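Local coordinates for protein beta-glucuronidase (uncultured Clostridium sp., PDB 6U7J) that hydrolyses beta-D-glucuronides as a gut microbial glycoside hydrolase of family 2, and is linked to the reactivation of estrogens from their glucuronide conjugates, at residues B[480-483]-B[484-487]; B[532-535]-B[536-539]; B[490-493]-B[494-498]; B[584-587]-B[588-592]. One frame throughout, in Å; residues are numbered along the deposited sequence.

Contact 1. Residues B[480-483]-B[484-487]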
loop_
_atom_site.group_PDB
_atom_site.type_symbol
_atom_site.label_atom_id
_atom_site.label_comp_id
_atom_site.label_asym_id
_atom_site.label_seq_id
_atom_site.Cartn_x
_atom_site.Cartn_y
_atom_site.Cartn_z
ATOM N N ILE B 480 -6.745 -24.082 -4.979
ATOM C CA ILE B 480 -6.817 -23.754 -6.399
ATOM C C ILE B 480 -7.202 -24.975 -7.224
ATOM O O ILE B 480 -7.985 -24.878 -8.179
ATOM C CB ILE B 480 -5.478 -23.143 -6.846
ATOM C CG1 ILE B 480 -5.326 -21.755 -6.214
ATOM C CG2 ILE B 480 -5.336 -23.102 -8.377
ATOM C CD1 ILE B 480 -3.975 -21.137 -6.431
ATOM N N GLU B 481 -6.695 -26.151 -6.839
ATOM C CA GLU B 481 -6.853 -27.375 -7.620
ATOM C C GLU B 481 -8.287 -27.907 -7.608
ATOM O O GLU B 481 -8.647 -28.691 -8.494
ATOM C CB GLU B 481 -5.881 -28.452 -7.101
ATOM C CG GLU B 481 -6.014 -28.757 -5.590
ATOM C CD GLU B 481 -5.465 -27.644 -4.667
ATOM O OE1 GLU B 481 -4.735 -26.739 -5.156
ATOM O OE2 GLU B 481 -5.772 -27.678 -3.452
ATOM N N ARG B 482 -9.108 -27.490 -6.637
ATOM C CA ARG B 482 -10.499 -27.917 -6.542
ATOM C C ARG B 482 -11.471 -27.015 -7.301
ATOM O O ARG B 482 -12.645 -27.381 -7.438
ATOM C CB ARG B 482 -10.932 -27.997 -5.068
ATOM C CG ARG B 482 -10.117 -28.962 -4.216
ATOM C CD ARG B 482 -10.124 -30.382 -4.805
ATOM N NE ARG B 482 -8.892 -30.715 -5.541
ATOM C CZ ARG B 482 -8.856 -31.413 -6.681
ATOM N NH1 ARG B 482 -9.988 -31.862 -7.224
ATOM N NH2 ARG B 482 -7.692 -31.663 -7.275
ATOM N N ILE B 483 -11.017 -25.863 -7.804
ATOM C CA ILE B 483 -11.926 -24.905 -8.437
ATOM C C ILE B 483 -12.519 -25.489 -9.712
ATOM O O ILE B 483 -13.742 -25.592 -9.858
ATOM C CB ILE B 483 -11.206 -23.576 -8.733
ATOM C CG1 ILE B 483 -10.683 -22.927 -7.451
ATOM C CG2 ILE B 483 -12.152 -22.612 -9.486
ATOM C CD1 ILE B 483 -9.880 -21.681 -7.725
ATOM N N TYR B 484 -11.661 -25.834 -10.669
ATOM C CA TYR B 484 -12.139 -26.343 -11.950
ATOM C C TYR B 484 -13.068 -27.544 -11.800
ATOM O O TYR B 484 -14.159 -27.525 -12.396
ATOM C CB TYR B 484 -10.940 -26.655 -12.855
ATOM C CG TYR B 484 -11.228 -27.722 -13.886
ATOM C CD1 TYR B 484 -12.095 -27.470 -14.943
ATOM C CD2 TYR B 484 -10.633 -28.983 -13.798
ATOM C CE1 TYR B 484 -12.367 -28.432 -15.893
ATOM C CE2 TYR B 484 -10.895 -29.960 -14.739
ATOM C CZ TYR B 484 -11.770 -29.678 -15.789
ATOM O OH TYR B 484 -12.049 -30.632 -16.746
ATOM N N PRO B 485 -12.728 -28.596 -11.042
ATOM C CA PRO B 485 -13.693 -29.698 -10.877
ATOM C C PRO B 485 -15.002 -29.263 -10.252
ATOM O O PRO B 485 -16.072 -29.687 -10.710
ATOM C CB PRO B 485 -12.946 -30.684 -9.966
ATOM C CG PRO B 485 -11.535 -30.358 -10.135
ATOM C CD PRO B 485 -11.462 -28.886 -10.347
ATOM N N SER B 486 -14.950 -28.435 -9.200
ATOM C CA SER B 486 -16.177 -28.064 -8.507
ATOM C C SER B 486 -17.125 -27.299 -9.418
ATOM O O SER B 486 -18.338 -27.525 -9.387
ATOM C CB SER B 486 -15.859 -27.243 -7.261
ATOM O OG SER B 486 -15.138 -28.025 -6.337
ATOM N N LEU B 487 -16.597 -26.378 -10.221
ATOM C CA LEU B 487 -17.483 -25.565 -11.042
ATOM C C LEU B 487 -18.029 -26.368 -12.216
ATOM O O LEU B 487 -19.220 -26.264 -12.533
ATOM C CB LEU B 487 -16.765 -24.306 -11.533
ATOM C CG LEU B 487 -17.739 -23.335 -12.217
ATOM C CD1 LEU B 487 -18.791 -22.815 -11.239
ATOM C CD2 LEU B 487 -17.028 -22.178 -12.904
HETATM O O HOH W 1 -8.802 -25.926 -10.409
#
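Arg482 and Ser486 make the tight part of this helical turn. The carbonyl oxygen of Arg482 takes two hydrogen bonds from Ser486. Ser486 N donates to Arg482 O at 3.1 Å, and Ser486 OG donates to the same oxygen at 2.8 Å. The two donors approach from opposite faces of the carbonyl plane. The serine hydroxyl folds back because OG lies beside its own backbone N (chi1 -64°). One residue on, Leu487 N bonds to Ile483 O in the usual helical way. Ile483 and Leu487 are both buried.

Pro485 breaks the pattern. It has no N-H to give to the turn before, and the helix is kinked there. Its ring sits against that turn instead: Pro485 CD is 3.4 Å from Glu481 O and 3.5 Å from Arg482 O. Tyr484 N does not bond directly to Ile480 O either. Water 1 stands between them, 2.6 Å from Ile480 O and 2.9 Å from Tyr484 N. It donates to the carbonyl and accepts from the amide.

The solvent side is looser. The Arg482 chain, bent at chi2 and chi3, brings NH1 to 3.6 Å from Pro485 CG. The guanidinium passes the proline ring at a slant, and both Arg482 and Glu481 are exposed.

The turn lies near the N-terminal end of helix 480-498, in the beta-alpha-beta unit of strands 465-468 and 502-506. Ile480, Ile483, Tyr484 and Leu487 lean on helix 525-540, and the Tyr484 hydroxyl bonds to Glu541. Ser486 and Leu487 touch Phe471 in a loop.

Contact 2. Residues B[532-535]-B[536-539]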
loop_
_atom_site.group_PDB
_atom_site.type_symbol
_atom_site.label_atom_id
_atom_site.label_comp_id
_atom_site.label_asym_id
_atom_site.label_seq_id
_atom_site.Cartn_x
_atom_site.Cartn_y
_atom_site.Cartn_z
ATOM N N ILE B 532 -9.726 -17.016 -11.132
ATOM C CA ILE B 532 -10.568 -16.750 -12.295
ATOM C C ILE B 532 -10.201 -17.679 -13.457
ATOM O O ILE B 532 -11.081 -18.187 -14.160
ATOM C CB ILE B 532 -10.466 -15.256 -12.675
ATOM C CG1 ILE B 532 -11.243 -14.417 -11.657
ATOM C CG2 ILE B 532 -11.017 -14.974 -14.060
ATOM C CD1 ILE B 532 -11.205 -12.961 -11.978
ATOM N N GLU B 533 -8.907 -17.912 -13.682
ATOM C CA GLU B 533 -8.486 -18.866 -14.713
ATOM C C GLU B 533 -9.137 -20.237 -14.541
ATOM O O GLU B 533 -9.606 -20.846 -15.508
ATOM C CB GLU B 533 -6.977 -19.046 -14.668
ATOM C CG GLU B 533 -6.193 -18.037 -15.417
ATOM C CD GLU B 533 -4.716 -18.155 -15.085
ATOM O OE1 GLU B 533 -4.318 -19.105 -14.349
ATOM O OE2 GLU B 533 -3.940 -17.305 -15.572
ATOM N N GLU B 534 -9.090 -20.771 -13.319
ATOM C CA GLU B 534 -9.585 -22.118 -13.078
ATOM C C GLU B 534 -11.092 -22.183 -13.269
ATOM O O GLU B 534 -11.608 -23.149 -13.849
ATOM C CB GLU B 534 -9.194 -22.570 -11.673
ATOM C CG GLU B 534 -7.698 -22.857 -11.509
ATOM C CD GLU B 534 -7.207 -23.829 -12.554
ATOM O OE1 GLU B 534 -7.764 -24.942 -12.616
ATOM O OE2 GLU B 534 -6.288 -23.484 -13.325
ATOM N N ASN B 535 -11.820 -21.165 -12.794
ATOM C CA ASN B 535 -13.248 -21.123 -13.069
ATOM C C ASN B 535 -13.498 -21.062 -14.570
ATOM O O ASN B 535 -14.347 -21.791 -15.094
ATOM C CB ASN B 535 -13.899 -19.941 -12.345
ATOM C CG ASN B 535 -14.147 -20.236 -10.874
ATOM O OD1 ASN B 535 -14.930 -21.124 -10.534
ATOM N ND2 ASN B 535 -13.456 -19.511 -9.991
ATOM N N ASN B 536 -12.730 -20.237 -15.283
ATOM C CA ASN B 536 -12.919 -20.104 -16.721
ATOM C C ASN B 536 -12.679 -21.430 -17.433
ATOM O O ASN B 536 -13.354 -21.744 -18.424
ATOM C CB ASN B 536 -11.991 -19.022 -17.269
ATOM C CG ASN B 536 -12.510 -17.629 -16.993
ATOM O OD1 ASN B 536 -13.640 -17.468 -16.547
ATOM N ND2 ASN B 536 -11.688 -16.617 -17.248
ATOM N N LYS B 537 -11.718 -22.217 -16.936
ATOM C CA LYS B 537 -11.460 -23.533 -17.505
ATOM C C LYS B 537 -12.704 -24.407 -17.441
ATOM O O LYS B 537 -13.021 -25.117 -18.398
ATOM C CB LYS B 537 -10.307 -24.198 -16.762
ATOM C CG LYS B 537 -9.770 -25.431 -17.443
ATOM C CD LYS B 537 -8.721 -26.109 -16.582
ATOM C CE LYS B 537 -8.969 -27.614 -16.521
ATOM N NZ LYS B 537 -7.750 -28.406 -16.853
ATOM N N ALA B 538 -13.423 -24.355 -16.315
ATOM C CA ALA B 538 -14.638 -25.146 -16.163
ATOM C C ALA B 538 -15.675 -24.768 -17.215
ATOM O O ALA B 538 -16.232 -25.633 -17.898
ATOM C CB ALA B 538 -15.204 -24.964 -14.755
ATOM N N MET B 539 -15.947 -23.472 -17.357
ATOM C CA MET B 539 -16.971 -23.029 -18.295
ATOM C C MET B 539 -16.583 -23.338 -19.734
ATOM O O MET B 539 -17.454 -23.614 -20.568
ATOM C CB MET B 539 -17.216 -21.534 -18.130
ATOM C CG MET B 539 -17.656 -21.120 -16.737
ATOM S SD MET B 539 -17.890 -19.322 -16.680
ATOM C CE MET B 539 -16.474 -18.845 -15.677
#
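The amides of Asn536, Lys537, Ala538 and Met539 bond to the carbonyls of Ile532, Glu533, Glu534 and Asn535, an unbroken run of i to i+4 alpha-helical bonds.

Ile532 and Asn536 lie side by side and point the same way. Ile532 CG2 touches Asn536 ND2 at 3.6 Å. The Asn536 side chain turns back along the helix, with CG beside its own backbone N (chi1 -78°). This brings Asn536 CG to 3.2 Å from Ile532 O. The amide oxygen of Asn536 is held from outside, by the hydroxyl of Tyr507. One turn along, Met539 also bends back. Its chain turns at chi3 (-109°) and lays the CE methyl 3.7 Å from Asn535 O.

The opposite charges of Glu534 and Lys537 do not meet. Glu534 OE1 and Lys537 NZ are 5.5 Å apart, and the nearest side-chain approach is Lys537 CD to Glu534 OE1 at 4.2 Å. Each has another partner. Glu534 OE2 makes a salt bridge with Arg530, and Lys537 makes a cation-pi contact with Tyr484. Glu533 is paired with Lys529 and Arg530.

Ile532, Asn536 and Met539 face strand 545-551, while Asn535 and Ala538 meet helix 480-498. Such a helix, with a buried face of mixed character on the strands, is the middle element of a beta-alpha-beta crossover. Here it links strands 502-506 and 545-551 of the TIM barrel.

Contact 3. Residues B[490-493]-B[494-498]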
loop_
_atom_site.group_PDB
_atom_site.type_symbol
_atom_site.label_atom_id
_atom_site.label_comp_id
_atom_site.label_asym_id
_atom_site.label_seq_id
_atom_site.Cartn_x
_atom_site.Cartn_y
_atom_site.Cartn_z
ATOM N N ASP B 490 -20.788 -28.511 -10.880
ATOM C CA ASP B 490 -21.982 -27.742 -10.556
ATOM C C ASP B 490 -22.670 -27.248 -11.822
ATOM O O ASP B 490 -23.895 -27.342 -11.944
ATOM C CB ASP B 490 -21.625 -26.576 -9.630
ATOM C CG ASP B 490 -22.827 -26.060 -8.855
ATOM O OD1 ASP B 490 -23.425 -26.836 -8.081
ATOM O OD2 ASP B 490 -23.183 -24.877 -9.034
ATOM N N LEU B 491 -21.894 -26.740 -12.782
ATOM C CA LEU B 491 -22.465 -26.278 -14.041
ATOM C C LEU B 491 -23.309 -27.364 -14.693
ATOM O O LEU B 491 -24.412 -27.094 -15.191
ATOM C CB LEU B 491 -21.346 -25.855 -14.996
ATOM C CG LEU B 491 -20.640 -24.535 -14.720
ATOM C CD1 LEU B 491 -19.503 -24.360 -15.716
ATOM C CD2 LEU B 491 -21.650 -23.396 -14.813
ATOM N N ILE B 492 -22.804 -28.600 -14.699
ATOM C CA ILE B 492 -23.496 -29.667 -15.408
ATOM C C ILE B 492 -24.782 -30.044 -14.678
ATOM O O ILE B 492 -25.806 -30.331 -15.313
ATOM C CB ILE B 492 -22.556 -30.869 -15.612
ATOM C CG1 ILE B 492 -21.425 -30.494 -16.576
ATOM C CG2 ILE B 492 -23.321 -32.057 -16.175
ATOM C CD1 ILE B 492 -20.344 -31.552 -16.685
ATOM N N LYS B 493 -24.764 -30.014 -13.338
ATOM C CA LYS B 493 -25.986 -30.272 -12.575
ATOM C C LYS B 493 -27.065 -29.221 -12.857
ATOM O O LYS B 493 -28.249 -29.559 -12.980
ATOM C CB LYS B 493 -25.671 -30.346 -11.078
ATOM C CG LYS B 493 -24.757 -31.520 -10.730
ATOM C CD LYS B 493 -24.774 -31.891 -9.249
ATOM C CE LYS B 493 -24.249 -30.766 -8.381
ATOM N NZ LYS B 493 -23.909 -31.226 -6.998
ATOM N N TRP B 494 -26.682 -27.944 -12.978
ATOM C CA TRP B 494 -27.670 -26.902 -13.275
ATOM C C TRP B 494 -28.273 -27.096 -14.666
ATOM O O TRP B 494 -29.471 -26.864 -14.876
ATOM C CB TRP B 494 -27.037 -25.506 -13.161
ATOM C CG TRP B 494 -26.826 -25.007 -11.748
ATOM C CD1 TRP B 494 -25.654 -24.990 -11.055
ATOM C CD2 TRP B 494 -27.817 -24.447 -10.874
ATOM N NE1 TRP B 494 -25.849 -24.463 -9.800
ATOM C CE2 TRP B 494 -27.168 -24.119 -9.665
ATOM C CE3 TRP B 494 -29.191 -24.196 -10.994
ATOM C CZ2 TRP B 494 -27.842 -23.554 -8.583
ATOM C CZ3 TRP B 494 -29.860 -23.634 -9.918
ATOM C CH2 TRP B 494 -29.186 -23.319 -8.729
ATOM N N HIS B 495 -27.457 -27.507 -15.634
ATOM C CA HIS B 495 -27.983 -27.710 -16.978
ATOM C C HIS B 495 -28.888 -28.931 -17.037
ATOM O O HIS B 495 -29.950 -28.899 -17.673
ATOM C CB HIS B 495 -26.846 -27.865 -17.975
ATOM C CG HIS B 495 -27.311 -28.052 -19.381
ATOM N ND1 HIS B 495 -28.125 -27.138 -20.019
ATOM C CD2 HIS B 495 -27.075 -29.040 -20.277
ATOM C CE1 HIS B 495 -28.369 -27.556 -21.247
ATOM N NE2 HIS B 495 -27.745 -28.706 -21.429
ATOM N N GLU B 496 -28.486 -30.015 -16.376
ATOM C CA GLU B 496 -29.303 -31.221 -16.404
ATOM C C GLU B 496 -30.647 -30.992 -15.720
ATOM O O GLU B 496 -31.674 -31.497 -16.184
ATOM C CB GLU B 496 -28.541 -32.383 -15.761
ATOM C CG GLU B 496 -27.605 -33.097 -16.736
ATOM C CD GLU B 496 -26.686 -34.107 -16.059
ATOM O OE1 GLU B 496 -26.652 -34.141 -14.807
ATOM O OE2 GLU B 496 -25.989 -34.864 -16.779
ATOM N N LYS B 497 -30.669 -30.191 -14.646
ATOM C CA LYS B 497 -31.893 -30.040 -13.864
ATOM C C LYS B 497 -32.935 -29.194 -14.588
ATOM O O LYS B 497 -34.138 -29.456 -14.465
ATOM C CB LYS B 497 -31.579 -29.440 -12.495
ATOM C CG LYS B 497 -32.823 -29.103 -11.682
ATOM C CD LYS B 497 -32.549 -28.929 -10.187
ATOM C CE LYS B 497 -33.873 -28.887 -9.425
ATOM N NZ LYS B 497 -33.790 -28.112 -8.161
ATOM N N TYR B 498 -32.505 -28.178 -15.347
ATOM C CA TYR B 498 -33.434 -27.220 -15.938
ATOM C C TYR B 498 -33.380 -27.133 -17.453
ATOM O O TYR B 498 -34.318 -26.589 -18.048
ATOM C CB TYR B 498 -33.206 -25.805 -15.367
ATOM C CG TYR B 498 -33.457 -25.706 -13.881
ATOM C CD1 TYR B 498 -34.747 -25.667 -13.380
ATOM C CD2 TYR B 498 -32.402 -25.667 -12.981
ATOM C CE1 TYR B 498 -34.990 -25.593 -12.025
ATOM C CE2 TYR B 498 -32.633 -25.581 -11.612
ATOM C CZ TYR B 498 -33.935 -25.537 -11.144
ATOM O OH TYR B 498 -34.181 -25.461 -9.795
#
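Trp494 carries this contact, and Asp490 is its partner one turn back. The two side chains lie side by side and point the same way. Asp490 CG lies opposite its backbone N (chi1 -159°), which carries the carboxylate toward the indole edge. Trp494 NE1 donates to Asp490 OD2 at 2.8 Å, with a bent N-H...O angle of 132°. The oxygen lies almost in the plane of the indole, at its edge. Seen from the aspartate, the donor comes from above the carboxylate plane, and the two flat groups stand 83° apart. The Trp494 backbone N also bonds to Asp490 O, at 3.0 Å. Asp490 OD2 is shared, since it also makes a salt bridge with Arg469. That charge probably strengthens the hold on the carboxylate, and the bond would help fix the rotation of the indole.

Lys493 is the second large contributor. Its carbonyl accepts from Lys497 N at 3.0 Å. Lys497 CB lies 3.4 Å from Lys493 O. Lys493 NZ makes a salt bridge with Glu454.

Ile492 is third. It runs alongside Glu496, with Ile492 CG2 at 3.9 Å from Glu496 OE2. This pair marks the outer side of the helix, where Glu496 is exposed.

On the inner side, Asp490, Leu491 and Trp494 pack on strand 465-468. Leu491 also reaches strand 502-506. An amphipathic helix laid over the two parallel strands it connects is the arrangement of a beta-alpha-beta unit, here one of the repeated units of the TIM barrel.

Contact 4. Residues B[584-587]-B[588-592]; sequences FAIR and ERWRK
Ile586 and Trp590 meet in a local i to i+4 contact on helix 581-592, the last helix of the TIM barrel. This helix follows the final barrel strand, 545-551, and packs between helices 319-332 and 525-540.

Ile586 and Trp590 make a CH-pi interaction. Ile586 CG2 sits over one face of the Trp590 indole, 3.5 Å from the centroid of the six-membered ring and 9° off its normal. CG2 is turned there because it lies anti to the backbone N of Ile586, while CG1 takes the place beside that N. In the backbone, Trp590 N bonds to Ile586 O at 2.9 Å, nearly straight at 176°. The indole is also held from outside, by Glu548 at NE1 and by an edge-to-face contact with Phe304.

Next round the helix, Arg587 and Arg591 cross at a slant. Arg587 NH2 comes within 3.6 Å of Arg591 NE, and the guanidinium planes are 56° apart. The like charges are probably eased by the carbonyl of Trp331, which accepts from Arg591 NE. Arg589 leads away to Asp540 and Glu548.

Glu588 lies near Arg587 without a salt bridge. Water 2 joins them: it accepts from Arg587 NE at 3.1 Å and donates to Glu588 OE2 at 2.8 Å and to Phe584 O at 3.1 Å.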
loop_
_atom_site.group_PDB
_atom_site.type_symbol
_atom_site.label_atom_id
_atom_site.label_comp_id
_atom_site.label_asym_id
_atom_site.label_seq_id
_atom_site.Cartn_x
_atom_site.Cartn_y
_atom_site.Cartn_z
ATOM N N PHE B 584 -5.303 -7.732 -16.795
ATOM C CA PHE B 584 -4.552 -7.875 -18.034
ATOM C C PHE B 584 -4.710 -9.276 -18.608
ATOM O O PHE B 584 -4.786 -9.446 -19.830
ATOM C CB PHE B 584 -3.076 -7.533 -17.792
ATOM C CG PHE B 584 -2.850 -6.072 -17.552
ATOM C CD1 PHE B 584 -2.700 -5.196 -18.623
ATOM C CD2 PHE B 584 -2.848 -5.559 -16.262
ATOM C CE1 PHE B 584 -2.531 -3.832 -18.407
ATOM C CE2 PHE B 584 -2.689 -4.200 -16.040
ATOM C CZ PHE B 584 -2.534 -3.335 -17.115
ATOM N N ALA B 585 -4.783 -10.285 -17.741
ATOM C CA ALA B 585 -5.040 -11.641 -18.214
ATOM C C ALA B 585 -6.463 -11.773 -18.729
ATOM O O ALA B 585 -6.690 -12.385 -19.779
ATOM C CB ALA B 585 -4.779 -12.654 -17.098
ATOM N N ILE B 586 -7.436 -11.201 -18.009
ATOM C CA ILE B 586 -8.824 -11.233 -18.474
ATOM C C ILE B 586 -8.929 -10.598 -19.849
ATOM O O ILE B 586 -9.586 -11.140 -20.745
ATOM C CB ILE B 586 -9.761 -10.536 -17.465
ATOM C CG1 ILE B 586 -9.857 -11.333 -16.158
ATOM C CG2 ILE B 586 -11.152 -10.321 -18.059
ATOM C CD1 ILE B 586 -10.130 -10.436 -14.934
ATOM N N ARG B 587 -8.263 -9.452 -20.046
ATOM C CA ARG B 587 -8.293 -8.774 -21.341
ATOM C C ARG B 587 -7.819 -9.701 -22.462
ATOM O O ARG B 587 -8.457 -9.788 -23.523
ATOM C CB ARG B 587 -7.440 -7.500 -21.303
ATOM C CG ARG B 587 -7.385 -6.753 -22.636
ATOM C CD ARG B 587 -6.767 -5.344 -22.573
ATOM N NE ARG B 587 -5.439 -5.322 -23.181
ATOM C CZ ARG B 587 -5.082 -4.625 -24.256
ATOM N NH1 ARG B 587 -3.840 -4.728 -24.694
ATOM N NH2 ARG B 587 -5.935 -3.835 -24.896
ATOM N N GLU B 588 -6.698 -10.403 -22.250
ATOM C CA GLU B 588 -6.176 -11.277 -23.300
ATOM C C GLU B 588 -7.174 -12.372 -23.657
ATOM O O GLU B 588 -7.330 -12.716 -24.830
ATOM C CB GLU B 588 -4.837 -11.896 -22.885
ATOM C CG GLU B 588 -3.682 -10.891 -22.814
ATOM C CD GLU B 588 -3.372 -10.226 -24.157
ATOM O OE1 GLU B 588 -2.961 -10.940 -25.102
ATOM O OE2 GLU B 588 -3.530 -8.985 -24.260
ATOM N N ARG B 589 -7.869 -12.928 -22.672
ATOM C CA ARG B 589 -8.912 -13.897 -22.986
ATOM C C ARG B 589 -10.076 -13.246 -23.747
ATOM O O ARG B 589 -10.421 -13.666 -24.858
ATOM C CB ARG B 589 -9.394 -14.553 -21.699
ATOM C CG ARG B 589 -10.646 -15.392 -21.833
ATOM C CD ARG B 589 -11.003 -15.908 -20.463
ATOM N NE ARG B 589 -12.293 -16.585 -20.388
ATOM C CZ ARG B 589 -12.493 -17.848 -20.745
ATOM N NH1 ARG B 589 -13.698 -18.390 -20.622
ATOM N NH2 ARG B 589 -11.491 -18.562 -21.242
ATOM N N TRP B 590 -10.692 -12.205 -23.176
ATOM C CA TRP B 590 -11.916 -11.680 -23.785
ATOM C C TRP B 590 -11.660 -11.049 -25.150
ATOM O O TRP B 590 -12.520 -11.124 -26.030
ATOM C CB TRP B 590 -12.594 -10.659 -22.866
ATOM C CG TRP B 590 -13.329 -11.271 -21.704
ATOM C CD1 TRP B 590 -13.614 -12.590 -21.505
ATOM C CD2 TRP B 590 -13.854 -10.574 -20.565
ATOM N NE1 TRP B 590 -14.280 -12.761 -20.312
ATOM C CE2 TRP B 590 -14.444 -11.536 -19.719
ATOM C CE3 TRP B 590 -13.878 -9.232 -20.180
ATOM C CZ2 TRP B 590 -15.052 -11.197 -18.510
ATOM C CZ3 TRP B 590 -14.478 -8.895 -18.969
ATOM C CH2 TRP B 590 -15.064 -9.871 -18.157
ATOM N N ARG B 591 -10.497 -10.435 -25.356
ATOM C CA ARG B 591 -10.235 -9.847 -26.663
ATOM C C ARG B 591 -10.011 -10.899 -27.743
ATOM O O ARG B 591 -10.149 -10.583 -28.923
ATOM C CB ARG B 591 -9.035 -8.898 -26.598
ATOM C CG ARG B 591 -9.378 -7.579 -25.895
ATOM C CD ARG B 591 -8.381 -6.469 -26.203
ATOM N NE ARG B 591 -9.027 -5.159 -26.103
ATOM C CZ ARG B 591 -9.447 -4.444 -27.146
ATOM N NH1 ARG B 591 -10.027 -3.267 -26.954
ATOM N NH2 ARG B 591 -9.281 -4.908 -28.378
ATOM N N LYS B 592 -9.677 -12.138 -27.372
ATOM C CA LYS B 592 -9.542 -13.185 -28.375
ATOM C C LYS B 592 -10.830 -13.967 -28.591
ATOM O O LYS B 592 -10.900 -14.758 -29.537
ATOM C CB LYS B 592 -8.405 -14.150 -28.020
ATOM C CG LYS B 592 -6.991 -13.634 -28.370
ATOM C CD LYS B 592 -6.670 -12.265 -27.725
ATOM C CE LYS B 592 -5.275 -11.737 -28.056
ATOM N NZ LYS B 592 -5.289 -10.990 -29.349
HETATM O O HOH W 2 -3.634 -7.486 -21.922
#

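All four contacts lie on three helices on the outside of the TIM barrel. Contacts 1 and 3 share helix 480-498, with centres about 16 Å apart. Contact 2 on helix 525-540 is the middle member. It meets contact 1 where Asn535 OD1 comes to 3.3 Å from Ile483 CG2, and contact 3 where Leu491 CD1 lies 3.9 Å from Met539 CA. It meets contact 4 through Asn536 ND2 and Arg589 NE, 3.2 Å apart. Contacts 3 and 4 do not touch, with centres about 27 Å apart. In barrel enzymes the active site lies at the C-terminal strand ends. These contacts are on the surrounding helices, and none of their residues is identified as part of it.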